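Methyltransferase (Geobacter sulfurreducens PCA, PDB 3C3P) probably transfers a methyl group from S-adenosyl-L-methionine to an oxygen atom of a substrate that is not known. Local coordinates at residues Lys152-Arg163 against Gly200-Ser210; Met28-Ile39 against Gly64-Trp72. All coordinates share one frame; numbering follows the deposited sequence. Where two conformers were deposited one is given.

Contact 1: residues Lys152-Arg163 against Gly200-Ser210; sequences KNALLIAVNALR and GNGVLLGYRLS. With EDO (1,2-ethanediol), chain K.
In the Rossmann-like methyltransferase sheet, strand 154-159 pairs antiparallel with strand 203-208, the one strand running against the rest. Backbone hydrogen bonds run both ways between Leu156 and Gly206 and between Ala158 and Leu204. On one face Ile157 CG2 lies 3.7 Å from Val203 CG1. At one end the Asn153 amide lies obliquely over the hydroxyl end of Tyr207, CG 3.0 Å from OH, the planes 19° apart. With CG beside the backbone N and opposite the carbonyl carbon (chi1 -63°), Asn153 brings ND2 to Arg208 O (2.9 Å) and Ser210 OG (3.1 Å), donating to both in the amide plane, while OD1 takes a proton from a water. An alanine here would remove both donors and is likely to leave Arg208 O without this partner and the C-terminal Ser210 less firmly held. At the other end Asn201 ND2 donates to Asn160 OD1 (3.0 Å), whose own ND2 is held by Asp133. Asn201 OD1 meets the edge of the Arg163 guanidinium at NE, planes 70° apart, and Asn201 O accepts from Leu162 N and Arg163 N. Asparagine amides thus fasten each end of a ladder of backbone hydrogen bonds flanked by apolar side chains.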
loop_
_atom_site.group_PDB
_atom_site.type_symbol
_atom_site.label_atom_id
_atom_site.label_comp_id
_atom_site.label_asym_id
_atom_site.label_seq_id
_atom_site.Cartn_x
_atom_site.Cartn_y
_atom_site.Cartn_z
ATOM N N LYS A 152 1.389 13.603 12.876
ATOM C CA LYS A 152 0.236 13.862 12.036
ATOM C C LYS A 152 0.343 12.955 10.807
ATOM O O LYS A 152 1.405 12.878 10.179
ATOM C CB LYS A 152 0.227 15.309 11.539
ATOM C CG LYS A 152 -0.856 15.588 10.499
ATOM C CD LYS A 152 -0.868 17.037 10.008
ATOM C CE LYS A 152 -1.851 17.187 8.861
ATOM N NZ LYS A 152 -1.960 18.612 8.394
ATOM N N ASN A 153 -0.761 12.294 10.475
ATOM C CA ASN A 153 -0.854 11.435 9.283
ATOM C C ASN A 153 0.107 10.241 9.277
ATOM O O ASN A 153 0.540 9.755 8.208
ATOM C CB ASN A 153 -0.697 12.244 7.968
ATOM C CG ASN A 153 -1.802 13.285 7.733
ATOM O OD1 ASN A 153 -1.551 14.291 7.056
ATOM N ND2 ASN A 153 -2.994 13.068 8.288
ATOM N N ALA A 154 0.451 9.791 10.477
ATOM C CA ALA A 154 1.276 8.577 10.620
ATOM C C ALA A 154 0.543 7.384 10.033
ATOM O O ALA A 154 -0.671 7.361 9.906
ATOM C CB ALA A 154 1.596 8.276 12.071
ATOM N N LEU A 155 1.330 6.376 9.710
ATOM C CA LEU A 155 0.839 5.133 9.179
ATOM C C LEU A 155 1.223 3.973 10.067
ATOM O O LEU A 155 2.393 3.790 10.413
ATOM C CB LEU A 155 1.465 4.866 7.800
ATOM C CG LEU A 155 1.097 3.565 7.079
ATOM C CD1 LEU A 155 -0.361 3.502 6.623
ATOM C CD2 LEU A 155 2.074 3.357 5.881
ATOM N N LEU A 156 0.196 3.210 10.407
ATOM C CA LEU A 156 0.335 2.015 11.216
ATOM C C LEU A 156 0.378 0.850 10.248
ATOM O O LEU A 156 -0.436 0.766 9.323
ATOM C CB LEU A 156 -0.859 1.848 12.166
ATOM C CG LEU A 156 -0.816 0.692 13.153
ATOM C CD1 LEU A 156 0.245 0.964 14.213
ATOM C CD2 LEU A 156 -2.180 0.532 13.782
ATOM N N ILE A 157 1.345 -0.027 10.458
ATOM C CA ILE A 157 1.533 -1.259 9.641
ATOM C C ILE A 157 1.601 -2.421 10.640
ATOM O O ILE A 157 2.562 -2.553 11.418
ATOM C CB ILE A 157 2.773 -1.252 8.730
ATOM C CG1 ILE A 157 2.787 -0.010 7.823
ATOM C CG2 ILE A 157 2.807 -2.559 7.904
ATOM C CD1 ILE A 157 4.028 0.125 6.952
ATOM N N ALA A 158 0.561 -3.237 10.624
ATOM C CA ALA A 158 0.409 -4.390 11.536
ATOM C C ALA A 158 0.385 -5.677 10.749
ATOM O O ALA A 158 -0.513 -5.918 9.931
ATOM C CB ALA A 158 -0.858 -4.241 12.389
ATOM N N VAL A 159 1.390 -6.508 10.991
ATOM C CA VAL A 159 1.505 -7.769 10.277
ATOM C C VAL A 159 0.809 -8.883 11.039
ATOM O O VAL A 159 0.381 -8.713 12.197
ATOM C CB VAL A 159 2.975 -8.138 9.938
ATOM C CG1 VAL A 159 3.574 -7.082 8.958
ATOM C CG2 VAL A 159 3.847 -8.339 11.206
ATOM N N ASN A 160 0.720 -10.018 10.367
ATOM C CA ASN A 160 0.056 -11.232 10.917
ATOM C C ASN A 160 -1.359 -10.901 11.363
ATOM O O ASN A 160 -1.861 -11.382 12.380
ATOM C CB ASN A 160 0.870 -11.841 12.057
ATOM C CG ASN A 160 2.258 -12.213 11.621
ATOM O OD1 ASN A 160 2.459 -12.631 10.488
ATOM N ND2 ASN A 160 3.230 -12.042 12.508
ATOM N N ALA A 161 -1.992 -10.061 10.561
ATOM C CA ALA A 161 -3.370 -9.582 10.784
ATOM C C ALA A 161 -4.517 -10.576 10.471
ATOM O O ALA A 161 -5.601 -10.440 11.032
ATOM C CB ALA A 161 -3.607 -8.289 10.043
ATOM N N LEU A 162 -4.273 -11.549 9.586
ATOM C CA LEU A 162 -5.287 -12.545 9.186
ATOM C C LEU A 162 -4.968 -13.930 9.696
ATOM O O LEU A 162 -5.857 -14.745 9.908
ATOM C CB LEU A 162 -5.510 -12.561 7.662
ATOM C CG LEU A 162 -6.147 -11.274 7.135
ATOM C CD1 LEU A 162 -6.216 -11.301 5.630
ATOM C CD2 LEU A 162 -7.548 -11.031 7.791
ATOM N N ARG A 163 -3.699 -14.202 9.880
ATOM C CA ARG A 163 -3.275 -15.491 10.419
ATOM C C ARG A 163 -1.940 -15.330 11.110
ATOM O O ARG A 163 -1.176 -14.402 10.834
ATOM C CB ARG A 163 -3.188 -16.555 9.342
ATOM C CG ARG A 163 -2.062 -16.326 8.403
ATOM C CD ARG A 163 -2.077 -17.332 7.313
ATOM N NE ARG A 163 -0.975 -17.093 6.383
ATOM C CZ ARG A 163 -0.817 -17.746 5.242
ATOM N NH1 ARG A 163 -1.681 -18.670 4.879
ATOM N NH2 ARG A 163 0.203 -17.473 4.454
ATOM N N GLY A 200 0.861 -12.118 2.289
ATOM C CA GLY A 200 1.435 -12.934 3.366
ATOM C C GLY A 200 0.380 -13.438 4.356
ATOM O O GLY A 200 -0.563 -14.107 3.993
ATOM N N ASN A 201 0.576 -13.086 5.609
ATOM C CA ASN A 201 -0.322 -13.456 6.695
ATOM C C ASN A 201 -1.394 -12.373 6.963
ATOM O O ASN A 201 -2.129 -12.417 7.958
ATOM C CB ASN A 201 0.487 -13.752 7.965
ATOM C CG ASN A 201 1.383 -14.970 7.822
ATOM O OD1 ASN A 201 1.135 -15.872 7.011
ATOM N ND2 ASN A 201 2.418 -15.022 8.652
ATOM N N GLY A 202 -1.452 -11.411 6.041
ATOM C CA GLY A 202 -2.391 -10.278 6.103
ATOM C C GLY A 202 -1.700 -9.099 6.731
ATOM O O GLY A 202 -0.992 -9.233 7.717
ATOM N N VAL A 203 -1.902 -7.940 6.131
ATOM C CA VAL A 203 -1.294 -6.706 6.609
ATOM C C VAL A 203 -2.361 -5.624 6.813
ATOM O O VAL A 203 -3.038 -5.216 5.885
ATOM C CB VAL A 203 -0.184 -6.180 5.635
ATOM C CG1 VAL A 203 0.458 -4.886 6.203
ATOM C CG2 VAL A 203 0.901 -7.261 5.373
ATOM N N LEU A 204 -2.496 -5.190 8.060
ATOM C CA LEU A 204 -3.448 -4.153 8.424
ATOM C C LEU A 204 -2.746 -2.808 8.305
ATOM O O LEU A 204 -1.662 -2.595 8.858
ATOM C CB LEU A 204 -3.969 -4.374 9.846
ATOM C CG LEU A 204 -4.918 -3.411 10.552
ATOM C CD1 LEU A 204 -6.240 -3.209 9.821
ATOM C CD2 LEU A 204 -5.212 -3.960 11.968
ATOM N N LEU A 205 -3.378 -1.910 7.563
ATOM C CA LEU A 205 -2.843 -0.572 7.357
ATOM C C LEU A 205 -3.823 0.437 7.914
ATOM O O LEU A 205 -5.035 0.390 7.623
ATOM C CB LEU A 205 -2.622 -0.312 5.859
ATOM C CG LEU A 205 -1.720 -1.279 5.084
ATOM C CD1 LEU A 205 -1.728 -0.999 3.549
ATOM C CD2 LEU A 205 -0.316 -1.208 5.639
ATOM N N GLY A 206 -3.288 1.325 8.738
ATOM C CA GLY A 206 -4.075 2.414 9.346
ATOM C C GLY A 206 -3.424 3.767 9.159
ATOM O O GLY A 206 -2.330 4.029 9.670
ATOM N N TYR A 207 -4.109 4.630 8.425
ATOM C CA TYR A 207 -3.643 5.989 8.176
ATOM C C TYR A 207 -4.320 6.915 9.166
ATOM O O TYR A 207 -5.538 6.949 9.258
ATOM C CB TYR A 207 -3.982 6.414 6.754
ATOM C CG TYR A 207 -3.605 7.816 6.381
ATOM C CD1 TYR A 207 -2.322 8.096 5.914
ATOM C CD2 TYR A 207 -4.511 8.860 6.469
ATOM C CE1 TYR A 207 -1.958 9.373 5.575
ATOM C CE2 TYR A 207 -4.160 10.119 6.127
ATOM C CZ TYR A 207 -2.879 10.370 5.661
ATOM O OH TYR A 207 -2.532 11.637 5.304
ATOM N N ARG A 208 -3.518 7.690 9.875
ATOM C CA ARG A 208 -4.051 8.585 10.876
ATOM C C ARG A 208 -4.537 9.848 10.209
ATOM O O ARG A 208 -3.771 10.623 9.668
ATOM C CB ARG A 208 -3.011 8.859 11.951
ATOM C CG ARG A 208 -3.670 9.242 13.216
ATOM C CD ARG A 208 -2.782 9.102 14.366
ATOM N NE ARG A 208 -1.967 10.274 14.484
ATOM C CZ ARG A 208 -2.161 11.256 15.352
ATOM N NH1 ARG A 208 -3.079 11.198 16.289
ATOM N NH2 ARG A 208 -1.351 12.278 15.321
ATOM N N LEU A 209 -5.842 10.037 10.284
ATOM C CA LEU A 209 -6.533 11.188 9.672
ATOM C C LEU A 209 -6.084 12.517 10.278
ATOM O O LEU A 209 -5.709 12.585 11.427
ATOM C CB LEU A 209 -8.062 10.967 9.719
ATOM C CG LEU A 209 -8.571 9.775 8.907
ATOM C CD1 LEU A 209 -10.038 9.519 9.195
ATOM C CD2 LEU A 209 -8.348 9.980 7.416
ATOM N N SER A 210 -6.070 13.552 9.438
ATOM C CA SER A 210 -5.631 14.909 9.822
ATOM C C SER A 210 -6.470 15.468 10.964
ATOM O O SER A 210 -5.936 16.232 11.765
ATOM C CB SER A 210 -5.705 15.873 8.636
ATOM O OG SER A 210 -4.929 15.417 7.542
ATOM O OXT SER A 210 -7.664 15.177 11.113
HETATM C C1 EDO K . -3.003 -13.591 14.959
HETATM O O1 EDO K . -1.977 -12.678 14.547
HETATM C C2 EDO K . -4.093 -13.801 13.903
HETATM O O2 EDO K . -4.421 -12.554 13.288
HETATM O O HOH W 1 -2.806 14.820 4.737
HETATM O O HOH W 2 -3.029 12.854 12.201
HETATM O O HOH W 3 1.460 -10.251 7.686
#

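Contact 2: residues Met28-Ile39 against Gly64-Trp72; sequences MEQIARERNIPI and GDGLGCASW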
loop_
_atom_site.group_PDB
_atom_site.type_symbol
_atom_site.label_atom_id
_atom_site.label_comp_id
_atom_site.label_asym_id
_atom_site.label_seq_id
_atom_site.Cartn_x
_atom_site.Cartn_y
_atom_site.Cartn_z
HETATM N N MSE A 28 19.297 -14.517 5.916
HETATM C CA MSE A 28 18.420 -14.193 7.056
HETATM C C MSE A 28 17.261 -15.191 7.260
HETATM O O MSE A 28 16.881 -15.509 8.391
HETATM C CB MSE A 28 17.900 -12.751 6.920
HETATM C CG MSE A 28 16.963 -12.336 8.011
HETATM SE SE MSE A 28 16.606 -10.422 8.017
HETATM C CE MSE A 28 15.924 -10.190 6.199
ATOM N N GLU A 29 16.718 -15.683 6.157
ATOM C CA GLU A 29 15.622 -16.662 6.181
ATOM C C GLU A 29 16.051 -17.955 6.836
ATOM O O GLU A 29 15.394 -18.486 7.722
ATOM C CB GLU A 29 15.187 -17.002 4.758
ATOM C CG GLU A 29 14.502 -15.848 4.030
ATOM C CD GLU A 29 14.285 -16.100 2.538
ATOM O OE1 GLU A 29 14.673 -17.180 2.038
ATOM O OE2 GLU A 29 13.734 -15.196 1.867
ATOM N N GLN A 30 17.172 -18.466 6.350
ATOM C CA GLN A 30 17.768 -19.710 6.873
ATOM C C GLN A 30 18.155 -19.616 8.334
ATOM O O GLN A 30 18.033 -20.582 9.087
ATOM C CB GLN A 30 19.008 -20.110 6.068
ATOM C CG GLN A 30 18.730 -20.908 4.811
ATOM C CD GLN A 30 18.259 -22.316 5.134
ATOM O OE1 GLN A 30 18.159 -22.698 6.301
ATOM N NE2 GLN A 30 17.985 -23.099 4.100
ATOM N N ILE A 31 18.603 -18.438 8.730
ATOM C CA ILE A 31 19.035 -18.217 10.117
ATOM C C ILE A 31 17.779 -18.199 10.973
ATOM O O ILE A 31 17.772 -18.610 12.133
ATOM C CB ILE A 31 19.790 -16.917 10.323
ATOM C CG1 ILE A 31 21.218 -17.060 9.803
ATOM C CG2 ILE A 31 19.850 -16.610 11.794
ATOM C CD1 ILE A 31 22.038 -15.793 9.869
ATOM N N ALA A 32 16.706 -17.731 10.353
ATOM C CA ALA A 32 15.399 -17.631 11.003
ATOM C C ALA A 32 14.841 -19.027 11.195
ATOM O O ALA A 32 14.257 -19.364 12.235
ATOM C CB ALA A 32 14.424 -16.783 10.161
ATOM N N ARG A 33 15.043 -19.832 10.163
ATOM C CA ARG A 33 14.568 -21.213 10.136
ATOM C C ARG A 33 15.362 -22.107 11.080
ATOM O O ARG A 33 14.871 -23.143 11.510
ATOM C CB ARG A 33 14.633 -21.785 8.709
ATOM N N GLU A 34 16.573 -21.685 11.427
ATOM C CA GLU A 34 17.421 -22.500 12.302
ATOM C C GLU A 34 17.244 -22.087 13.757
ATOM O O GLU A 34 17.440 -22.884 14.673
ATOM C CB GLU A 34 18.901 -22.410 11.907
ATOM C CG GLU A 34 19.639 -21.211 12.457
ATOM C CD GLU A 34 21.076 -21.147 11.976
ATOM O OE1 GLU A 34 21.344 -21.664 10.865
ATOM O OE2 GLU A 34 21.926 -20.564 12.692
ATOM N N ARG A 35 16.872 -20.838 13.971
ATOM C CA ARG A 35 16.668 -20.328 15.323
ATOM C C ARG A 35 15.182 -20.323 15.627
ATOM O O ARG A 35 14.742 -19.847 16.684
ATOM C CB ARG A 35 17.233 -18.913 15.495
ATOM C CG ARG A 35 18.722 -18.743 15.196
ATOM C CD ARG A 35 19.170 -17.343 15.595
ATOM N NE ARG A 35 20.488 -16.977 15.086
ATOM C CZ ARG A 35 21.112 -15.848 15.406
ATOM N NH1 ARG A 35 20.554 -15.015 16.269
ATOM N NH2 ARG A 35 22.300 -15.568 14.896
ATOM N N ASN A 36 14.440 -20.869 14.672
ATOM C CA ASN A 36 12.980 -20.984 14.723
ATOM C C ASN A 36 12.347 -19.645 15.015
ATOM O O ASN A 36 11.531 -19.515 15.929
ATOM C CB ASN A 36 12.555 -21.991 15.791
ATOM N N ILE A 37 12.749 -18.656 14.227
ATOM C CA ILE A 37 12.284 -17.278 14.381
ATOM C C ILE A 37 11.323 -16.838 13.274
ATOM O O ILE A 37 11.644 -16.951 12.086
ATOM C CB ILE A 37 13.498 -16.294 14.429
ATOM C CG1 ILE A 37 14.389 -16.608 15.636
ATOM C CG2 ILE A 37 13.015 -14.839 14.482
ATOM C CD1 ILE A 37 15.686 -15.828 15.682
ATOM N N PRO A 38 10.110 -16.385 13.657
ATOM C CA PRO A 38 9.204 -15.912 12.596
ATOM C C PRO A 38 9.646 -14.572 12.047
ATOM O O PRO A 38 9.972 -13.655 12.812
ATOM C CB PRO A 38 7.845 -15.778 13.298
ATOM C CG PRO A 38 8.138 -15.820 14.774
ATOM C CD PRO A 38 9.432 -16.539 14.960
ATOM N N ILE A 39 9.712 -14.503 10.724
ATOM C CA ILE A 39 10.092 -13.260 10.024
ATOM C C ILE A 39 9.164 -12.952 8.844
ATOM O O ILE A 39 8.490 -13.820 8.282
ATOM C CB ILE A 39 11.595 -13.238 9.524
ATOM C CG1 ILE A 39 11.842 -14.251 8.396
ATOM C CG2 ILE A 39 12.588 -13.425 10.698
ATOM C CD1 ILE A 39 13.253 -14.156 7.786
ATOM N N GLY A 64 9.968 -4.633 18.553
ATOM C CA GLY A 64 10.082 -6.088 18.432
ATOM C C GLY A 64 10.390 -6.405 16.973
ATOM O O GLY A 64 9.649 -6.042 16.074
ATOM N N ASP A 65 11.504 -7.075 16.725
ATOM C CA ASP A 65 11.858 -7.375 15.349
ATOM C C ASP A 65 12.854 -8.524 15.235
ATOM O O ASP A 65 14.075 -8.368 15.414
ATOM C CB ASP A 65 12.391 -6.093 14.685
ATOM C CG ASP A 65 12.534 -6.213 13.186
ATOM O OD1 ASP A 65 11.936 -7.132 12.591
ATOM O OD2 ASP A 65 13.217 -5.356 12.579
ATOM N N GLY A 66 12.277 -9.690 14.950
ATOM C CA GLY A 66 13.016 -10.915 14.747
ATOM C C GLY A 66 14.052 -10.737 13.648
ATOM O O GLY A 66 13.729 -10.462 12.475
ATOM N N LEU A 67 15.304 -10.876 14.086
ATOM C CA LEU A 67 16.499 -10.768 13.251
ATOM C C LEU A 67 16.647 -9.417 12.570
ATOM O O LEU A 67 17.497 -9.254 11.699
ATOM C CB LEU A 67 16.527 -11.873 12.183
ATOM C CG LEU A 67 16.520 -13.326 12.647
ATOM C CD1 LEU A 67 16.561 -14.199 11.415
ATOM C CD2 LEU A 67 17.679 -13.652 13.581
ATOM N N GLY A 68 15.870 -8.445 13.014
ATOM C CA GLY A 68 15.907 -7.112 12.413
ATOM C C GLY A 68 15.363 -7.142 10.989
ATOM O O GLY A 68 15.657 -6.282 10.161
ATOM N N CYS A 69 14.531 -8.127 10.713
ATOM C CA CYS A 69 13.984 -8.267 9.358
ATOM C C CYS A 69 13.164 -7.059 8.872
ATOM O O CYS A 69 13.345 -6.571 7.755
ATOM C CB CYS A 69 13.145 -9.536 9.241
ATOM S SG CYS A 69 12.520 -9.795 7.576
ATOM N N ALA A 70 12.255 -6.587 9.712
ATOM C CA ALA A 70 11.402 -5.440 9.358
ATOM C C ALA A 70 12.241 -4.185 9.191
ATOM O O ALA A 70 12.081 -3.409 8.245
ATOM C CB ALA A 70 10.303 -5.215 10.437
ATOM N N SER A 71 13.178 -4.024 10.109
ATOM C CA SER A 71 14.078 -2.853 10.122
ATOM C C SER A 71 14.965 -2.839 8.888
ATOM O O SER A 71 15.344 -1.787 8.383
ATOM C CB SER A 71 14.931 -2.850 11.388
ATOM O OG SER A 71 14.116 -2.806 12.549
ATOM N N TRP A 72 15.262 -4.033 8.389
ATOM C CA TRP A 72 16.112 -4.159 7.221
ATOM C C TRP A 72 15.376 -3.551 6.017
ATOM O O TRP A 72 15.945 -2.757 5.256
ATOM C CB TRP A 72 16.520 -5.616 7.004
ATOM C CG TRP A 72 17.452 -5.756 5.917
ATOM C CD1 TRP A 72 18.823 -5.619 5.967
ATOM C CD2 TRP A 72 17.133 -6.041 4.572
ATOM N NE1 TRP A 72 19.361 -5.815 4.723
ATOM C CE2 TRP A 72 18.340 -6.068 3.847
ATOM C CE3 TRP A 72 15.946 -6.275 3.901
ATOM C CZ2 TRP A 72 18.381 -6.334 2.486
ATOM C CZ3 TRP A 72 15.996 -6.530 2.544
ATOM C CH2 TRP A 72 17.190 -6.556 1.857
#
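The backbone of 28-39 descends helix 23-34, leaves it at Asn36 with positive phi, and runs on past the loop 64-68, Gly66 and Ile39 lying 6.0 Å apart between CA atoms. That loop follows the first strand of the Rossmann-like sheet and leads into helix 69-75, the place where methyltransferases of this class carry their glycine-rich cofactor loop. No hydrogen bond crosses; Leu67 carries most of the contact. Its CG stands anti to the carbonyl carbon (chi1 -60°), and the two methyls part: CD1 touches Ala32 CB, at 3.6 Å, and the carbonyl oxygen of Met28, whereas CD2 meets Ile37 CD1, also at 3.6 Å. Gly66 lies so close to Ile37 CG2 that a CB would clash with it. Ile39 sets its CB against Cys69 CB at 4.0 Å. Within the loop, Asp65 fixes the first turn of the helix: OD1 accepts from Ala70 N through its syn lone pair, and OD2 from both the backbone N and the hydroxyl of Ser71. The selenomethionine at Met28 runs alongside Leu67 in the opposing direction, and the bend at chi3 (57°) carries its CE to 3.7 Å from Cys69 SG.

Overall arrangement
Contact 2 closes before contact 1 opens, so the two follow in series along the chain, and they lie on opposite sides of its centre, with centres about 20 Å apart and nearest atoms about 6 Å apart without touching. One seven-stranded mixed sheet relates them: 64-72 continues from strand 59-63, which is separated from strand 154-159 by strand 127-133 alone. Contact 1 is thus strand pairing inside the sheet, whereas contact 2 joins helix 23-34 to the loop and helix after a strand. In contact 1, antiparallel strand 203-208 extends the sheet toward its edge strand 192-197; in contact 2, helix 23-34 packs by apolar side chains against a loop probably near the cofactor.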